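Local coordinates for uncharacterized protein (Vibrio parahaemolyticus, PDB 1ZBP) that is of unknown function but belongs to the ImpE family, whose members are generally linked to type VI secretion gene clusters, at residues 78-83 with 87-92; 157-160 with 164-167. All blocks are in the same frame, centred on the assembly; numbering follows the deposited sequence.

Contact 1: 78-83 with 87-92; sequences AQARKD and GAATAK
Ala80 lays its methyl group against the backbone of Ala89, CB coming to 3.3 Å from Ala89 O, where the chain folds back past the last turn of the helix it has just left. The contact belongs to the C-terminal end of helix 65-84 and the connection that follows it: a tight reversal brings the chain past the helix at Gly87 and Ala89, after which it diverges toward the sheet as the short strand 91-92. Ala89 returns the contact by pointing its CB at the helix, where it meets Ala80 O at 3.7 Å. The two methyls are 4.2 Å apart, in van der Waals contact. Alanine suits both places, because a single carbon fills the gap between two backbones whose CA atoms at Ala80 and Ala89 are 5.4 Å apart.

Further along the helix, Asp83 works through its backbone and not its carboxylate. The carboxylate is turned back along its own helix, where Gln79 NE2 reaches both oxygens in weak hydrogen bonds; Gln79 suits the place because its amide is a donor one turn before Asp83, on a chain long enough to reach the carboxylate. Gly87, lacking a side chain, contributes its backbone at the start of the returning segment. Both segments also lean on strand 165-169, the helix through Ala80 and Arg81 packed on Tyr165, the returning segment through Thr90 OG1, which bonds to Tyr165 O. The reversal itself is pinned by Gly87 N, which donates to Asp83 O at 3.0 Å with a bent N-H...O angle of 141°.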
ATOM      1  N   ALA A  78       2.999  -5.962  -5.221  1.00 30.60           N
ATOM      2  CA  ALA A  78       1.574  -5.818  -4.942  1.00 32.46           C
ATOM      3  C   ALA A  78       0.879  -7.165  -4.987  1.00 34.61           C
ATOM      4  O   ALA A  78      -0.180  -7.365  -4.365  1.00 34.68           O
ATOM      5  CB  ALA A  78       0.927  -4.879  -5.932  1.00 28.86           C
ATOM      6  N   GLN A  79       1.457  -8.101  -5.732  1.00 35.70           N
ATOM      7  CA  GLN A  79       0.851  -9.415  -5.803  1.00 35.11           C
ATOM      8  C   GLN A  79       1.190 -10.155  -4.518  1.00 34.06           C
ATOM      9  O   GLN A  79       0.336 -10.821  -3.933  1.00 31.73           O
ATOM     10  CB  GLN A  79       1.365 -10.196  -7.008  1.00 34.52           C
ATOM     11  CG  GLN A  79       0.745 -11.579  -7.089  1.00 35.94           C
ATOM     12  CD  GLN A  79      -0.740 -11.544  -7.387  1.00 35.50           C
ATOM     13  OE1 GLN A  79      -1.169 -11.017  -8.417  1.00 37.50           O
ATOM     14  NE2 GLN A  79      -1.534 -12.113  -6.488  1.00 37.34           N
ATOM     15  N   ALA A  80       2.433 -10.023  -4.066  1.00 34.00           N
ATOM     16  CA  ALA A  80       2.838 -10.701  -2.832  1.00 36.88           C
ATOM     17  C   ALA A  80       1.996 -10.192  -1.647  1.00 38.29           C
ATOM     18  O   ALA A  80       1.700 -10.947  -0.713  1.00 40.21           O
ATOM     19  CB  ALA A  80       4.338 -10.488  -2.562  1.00 33.05           C
ATOM     20  N   ARG A  81       1.612  -8.916  -1.692  1.00 37.94           N
ATOM     21  CA  ARG A  81       0.803  -8.319  -0.634  1.00 38.61           C
ATOM     22  C   ARG A  81      -0.619  -8.850  -0.682  1.00 39.42           C
ATOM     23  O   ARG A  81      -1.216  -9.150   0.352  1.00 38.13           O
ATOM     24  CB  ARG A  81       0.804  -6.788  -0.764  1.00 37.90           C
ATOM     25  CG  ARG A  81      -0.250  -6.052   0.053  1.00 31.64           C
ATOM     26  CD  ARG A  81      -0.048  -4.571  -0.166  1.00 33.02           C
ATOM     27  NE  ARG A  81      -0.930  -3.711   0.605  1.00 30.43           N
ATOM     28  CZ  ARG A  81      -1.951  -3.034   0.087  1.00 32.59           C
ATOM     29  NH1 ARG A  81      -2.230  -3.129  -1.211  1.00 29.44           N
ATOM     30  NH2 ARG A  81      -2.666  -2.215   0.861  1.00 32.43           N
ATOM     31  N   LYS A  82      -1.179  -8.955  -1.878  1.00 42.48           N
ATOM     32  CA  LYS A  82      -2.536  -9.469  -1.980  1.00 44.97           C
ATOM     33  C   LYS A  82      -2.520 -10.909  -1.489  1.00 46.19           C
ATOM     34  O   LYS A  82      -3.493 -11.390  -0.913  1.00 47.13           O
ATOM     35  CB  LYS A  82      -3.042  -9.412  -3.422  1.00 45.95           C
ATOM     36  CG  LYS A  82      -4.538  -9.642  -3.537  1.00 49.25           C
ATOM     37  CD  LYS A  82      -5.058  -9.332  -4.935  1.00 50.87           C
ATOM     38  CE  LYS A  82      -5.012 -10.548  -5.838  1.00 50.97           C
ATOM     39  NZ  LYS A  82      -5.621 -10.237  -7.161  1.00 52.37           N
ATOM     40  N   ASP A  83      -1.401 -11.598  -1.698  1.00 47.29           N
ATOM     41  CA  ASP A  83      -1.309 -12.975  -1.238  1.00 48.62           C
ATOM     42  C   ASP A  83      -1.042 -13.047   0.257  1.00 49.51           C
ATOM     43  O   ASP A  83      -1.579 -13.912   0.952  1.00 49.98           O
ATOM     44  CB  ASP A  83      -0.235 -13.739  -2.015  1.00 48.63           C
ATOM     45  CG  ASP A  83      -0.599 -13.913  -3.478  1.00 47.68           C
ATOM     46  OD1 ASP A  83      -1.794 -14.135  -3.759  1.00 47.56           O
ATOM     47  OD2 ASP A  83       0.302 -13.843  -4.339  1.00 47.62           O
ATOM     48  N   GLY A  87      -1.415 -16.152   2.930  1.00 60.96           N
ATOM     49  CA  GLY A  87      -0.174 -16.903   3.087  1.00 60.10           C
ATOM     50  C   GLY A  87       1.088 -16.063   3.219  1.00 61.17           C
ATOM     51  O   GLY A  87       1.075 -14.867   2.947  1.00 61.46           O
ATOM     52  N   ALA A  88       2.189 -16.685   3.632  1.00 61.21           N
ATOM     53  CA  ALA A  88       3.452 -15.964   3.807  1.00 61.39           C
ATOM     54  C   ALA A  88       4.114 -15.626   2.475  1.00 61.16           C
ATOM     55  O   ALA A  88       4.457 -16.519   1.701  1.00 62.45           O
ATOM     56  CB  ALA A  88       4.414 -16.783   4.670  1.00 61.27           C
ATOM     57  N   ALA A  89       4.302 -14.333   2.223  1.00 60.03           N
ATOM     58  CA  ALA A  89       4.917 -13.853   0.989  1.00 57.38           C
ATOM     59  C   ALA A  89       5.445 -12.438   1.198  1.00 56.24           C
ATOM     60  O   ALA A  89       5.577 -11.670   0.247  1.00 55.43           O
ATOM     61  CB  ALA A  89       3.890 -13.859  -0.137  1.00 56.76           C
ATOM     62  N   THR A  90       5.757 -12.105   2.445  1.00 55.13           N
ATOM     63  CA  THR A  90       6.244 -10.777   2.787  1.00 53.80           C
ATOM     64  C   THR A  90       7.556 -10.801   3.579  1.00 52.63           C
ATOM     65  O   THR A  90       7.823 -11.731   4.344  1.00 52.68           O
ATOM     66  CB  THR A  90       5.184 -10.033   3.620  1.00 54.07           C
ATOM     67  OG1 THR A  90       5.529  -8.649   3.723  1.00 56.61           O
ATOM     68  CG2 THR A  90       5.119 -10.613   5.021  1.00 55.36           C
ATOM     69  N   ALA A  91       8.367  -9.768   3.400  1.00 51.62           N
ATOM     70  CA  ALA A  91       9.633  -9.665   4.112  1.00 50.98           C
ATOM     71  C   ALA A  91       9.505  -8.556   5.147  1.00 52.20           C
ATOM     72  O   ALA A  91       9.840  -7.404   4.877  1.00 54.88           O
ATOM     73  CB  ALA A  91      10.761  -9.346   3.138  1.00 49.98           C
ATOM     74  N   LYS A  92       9.015  -8.895   6.331  1.00 50.27           N
ATOM     75  CA  LYS A  92       8.866  -7.891   7.368  1.00 50.89           C
ATOM     76  C   LYS A  92      10.087  -7.717   8.254  1.00 50.62           C
ATOM     77  O   LYS A  92      10.572  -8.666   8.866  1.00 49.04           O
ATOM     78  CB  LYS A  92       7.659  -8.203   8.233  1.00 51.73           C
ATOM     79  CG  LYS A  92       7.610  -9.616   8.702  1.00 49.08           C
ATOM     80  CD  LYS A  92       6.357  -9.809   9.485  1.00 51.47           C
ATOM     81  CE  LYS A  92       6.347  -8.892  10.694  1.00 50.61           C
ATOM     82  NZ  LYS A  92       5.102  -9.079  11.499  1.00 51.11           N
TER

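Contact 2: 157-160 with 164-167; sequences ELFS and NYFL
An antiparallel beta hairpin joins strands 155-159 and 165-169 in a small mixed sheet, with helix 65-84 packed over the face that carries Glu157, Phe159, Tyr165 and Leu167. Leu158 and Phe166 form the hydrogen-bonded pair: Phe166 N gives a nearly straight bond to Leu158 O (2.8 Å, 176°), and Leu158 N returns one to Phe166 O. Their side chains share the other face, CB to CB 4.1 Å, and Leu158 goes on to meet Val192 and Phe194.

At the loop end Ser160 N donates to Asn164 O in the carbonyl plane. The Ser160 hydroxyl folds back over its own main chain, which sets OG facing Asn164 N as acceptor at 2.9 Å; a short hydroxyl suits a place so close to the opposite backbone.

On the helix-covered face Tyr165 CD1 meets the edge of the Phe159 ring, 3.7 Å from CE1. With chi1 near 166°, the Tyr165 ring swings opposite its own amide nitrogen and runs along the strand pair to Glu157. There Tyr165 OH donates to the anti lone pair of Glu157 OE1 at 2.7 Å, with carboxylate and ring planes 77° apart. Glu157 also forms salt bridges with Arg81 through OE1 and Lys241 through OE2. Two cations and a phenol donor would probably favour the ionised carboxylate and stabilise its charge in a buried place.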
ATOM      1  N   GLU A 157       3.553  -0.190   4.905  1.00 25.82           N
ATOM      2  CA  GLU A 157       3.833  -1.114   3.811  1.00 25.88           C
ATOM      3  C   GLU A 157       4.744  -0.452   2.768  1.00 27.26           C
ATOM      4  O   GLU A 157       4.679   0.756   2.525  1.00 28.53           O
ATOM      5  CB  GLU A 157       2.525  -1.542   3.147  1.00 25.59           C
ATOM      6  CG  GLU A 157       1.470  -2.107   4.108  1.00 23.48           C
ATOM      7  CD  GLU A 157       0.241  -2.658   3.373  1.00 23.72           C
ATOM      8  OE1 GLU A 157       0.113  -3.886   3.218  1.00 23.02           O
ATOM      9  OE2 GLU A 157      -0.620  -1.864   2.951  1.00 21.13           O
ATOM     10  N   LEU A 158       5.612  -1.241   2.158  1.00 27.28           N
ATOM     11  CA  LEU A 158       6.511  -0.703   1.155  1.00 27.29           C
ATOM     12  C   LEU A 158       6.670  -1.711   0.058  1.00 26.43           C
ATOM     13  O   LEU A 158       6.647  -2.905   0.306  1.00 25.88           O
ATOM     14  CB  LEU A 158       7.889  -0.396   1.763  1.00 28.12           C
ATOM     15  CG  LEU A 158       8.004   0.735   2.800  1.00 30.57           C
ATOM     16  CD1 LEU A 158       9.338   0.635   3.533  1.00 27.22           C
ATOM     17  CD2 LEU A 158       7.871   2.092   2.102  1.00 30.06           C
ATOM     18  N   PHE A 159       6.804  -1.219  -1.164  1.00 25.61           N
ATOM     19  CA  PHE A 159       7.045  -2.072  -2.314  1.00 25.33           C
ATOM     20  C   PHE A 159       8.472  -1.679  -2.710  1.00 26.23           C
ATOM     21  O   PHE A 159       8.696  -0.571  -3.170  1.00 28.51           O
ATOM     22  CB  PHE A 159       6.067  -1.756  -3.451  1.00 25.65           C
ATOM     23  CG  PHE A 159       4.645  -2.158  -3.166  1.00 26.17           C
ATOM     24  CD1 PHE A 159       4.349  -3.091  -2.173  1.00 29.91           C
ATOM     25  CD2 PHE A 159       3.609  -1.650  -3.926  1.00 26.88           C
ATOM     26  CE1 PHE A 159       3.046  -3.511  -1.945  1.00 28.45           C
ATOM     27  CE2 PHE A 159       2.297  -2.064  -3.706  1.00 31.61           C
ATOM     28  CZ  PHE A 159       2.014  -3.003  -2.708  1.00 29.89           C
ATOM     29  N   SER A 160       9.435  -2.569  -2.507  1.00 28.19           N
ATOM     30  CA  SER A 160      10.824  -2.270  -2.841  1.00 30.57           C
ATOM     31  C   SER A 160      11.070  -2.323  -4.342  1.00 32.57           C
ATOM     32  O   SER A 160      10.292  -2.922  -5.096  1.00 32.95           O
ATOM     33  CB  SER A 160      11.759  -3.258  -2.157  1.00 29.90           C
ATOM     34  OG  SER A 160      11.574  -4.554  -2.666  1.00 32.92           O
ATOM     35  N   ASN A 164       9.877  -6.577  -3.925  1.00 32.47           N
ATOM     36  CA  ASN A 164       9.527  -7.266  -2.687  1.00 32.05           C
ATOM     37  C   ASN A 164       8.572  -6.411  -1.843  1.00 32.98           C
ATOM     38  O   ASN A 164       8.708  -5.183  -1.772  1.00 30.34           O
ATOM     39  CB  ASN A 164      10.780  -7.559  -1.867  1.00 32.85           C
ATOM     40  CG  ASN A 164      11.625  -8.675  -2.462  1.00 35.00           C
ATOM     41  OD1 ASN A 164      12.825  -8.505  -2.675  1.00 31.64           O
ATOM     42  ND2 ASN A 164      11.002  -9.829  -2.720  1.00 35.44           N
ATOM     43  N   TYR A 165       7.604  -7.076  -1.216  1.00 33.62           N
ATOM     44  CA  TYR A 165       6.612  -6.453  -0.338  1.00 34.22           C
ATOM     45  C   TYR A 165       7.157  -6.447   1.092  1.00 35.71           C
ATOM     46  O   TYR A 165       7.437  -7.509   1.666  1.00 37.55           O
ATOM     47  CB  TYR A 165       5.307  -7.253  -0.407  1.00 35.48           C
ATOM     48  CG  TYR A 165       4.290  -6.950   0.676  1.00 37.50           C
ATOM     49  CD1 TYR A 165       3.882  -5.636   0.944  1.00 38.80           C
ATOM     50  CD2 TYR A 165       3.714  -7.983   1.425  1.00 35.77           C
ATOM     51  CE1 TYR A 165       2.920  -5.361   1.936  1.00 36.87           C
ATOM     52  CE2 TYR A 165       2.765  -7.718   2.413  1.00 35.19           C
ATOM     53  CZ  TYR A 165       2.373  -6.411   2.665  1.00 36.42           C
ATOM     54  OH  TYR A 165       1.449  -6.160   3.654  1.00 36.17           O
ATOM     55  N   PHE A 166       7.323  -5.254   1.658  1.00 34.06           N
ATOM     56  CA  PHE A 166       7.843  -5.103   3.022  1.00 34.07           C
ATOM     57  C   PHE A 166       6.818  -4.581   4.035  1.00 33.86           C
ATOM     58  O   PHE A 166       5.991  -3.733   3.716  1.00 35.49           O
ATOM     59  CB  PHE A 166       9.042  -4.145   3.047  1.00 33.94           C
ATOM     60  CG  PHE A 166      10.345  -4.771   2.636  1.00 38.15           C
ATOM     61  CD1 PHE A 166      10.602  -5.085   1.297  1.00 38.33           C
ATOM     62  CD2 PHE A 166      11.342  -5.011   3.590  1.00 38.90           C
ATOM     63  CE1 PHE A 166      11.841  -5.626   0.914  1.00 40.47           C
ATOM     64  CE2 PHE A 166      12.578  -5.548   3.227  1.00 40.22           C
ATOM     65  CZ  PHE A 166      12.837  -5.859   1.878  1.00 41.14           C
ATOM     66  N   LEU A 167       6.901  -5.105   5.255  1.00 33.42           N
ATOM     67  CA  LEU A 167       6.061  -4.699   6.372  1.00 32.31           C
ATOM     68  C   LEU A 167       7.059  -4.176   7.389  1.00 34.35           C
ATOM     69  O   LEU A 167       7.843  -4.941   7.965  1.00 34.30           O
ATOM     70  CB  LEU A 167       5.283  -5.880   6.941  1.00 34.34           C
ATOM     71  CG  LEU A 167       3.868  -6.031   6.365  1.00 35.23           C
ATOM     72  CD1 LEU A 167       3.236  -7.323   6.875  1.00 33.92           C
ATOM     73  CD2 LEU A 167       3.016  -4.828   6.766  1.00 32.30           C
TER

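How the contacts relate
Contact 1 closes before contact 2 opens along the chain, yet their centres lie only about 8 Å apart. Both reach the same three-stranded mixed sheet, in which strand 165-169 is central, with 91-92 parallel on one side and 155-159 antiparallel on the other. Ala91 N probably donates a hydrogen bond to Tyr165 O at 3.0 Å, joining the returning segment of contact 1 to the hairpin. A second tie comes from the helix, where Arg81 NE meets Glu157 OE1 at 2.8 Å. Helix 65-84 and the segment after it thus fasten the N-terminal helical part of the protein to the hairpin, which lies within the ImpE family region.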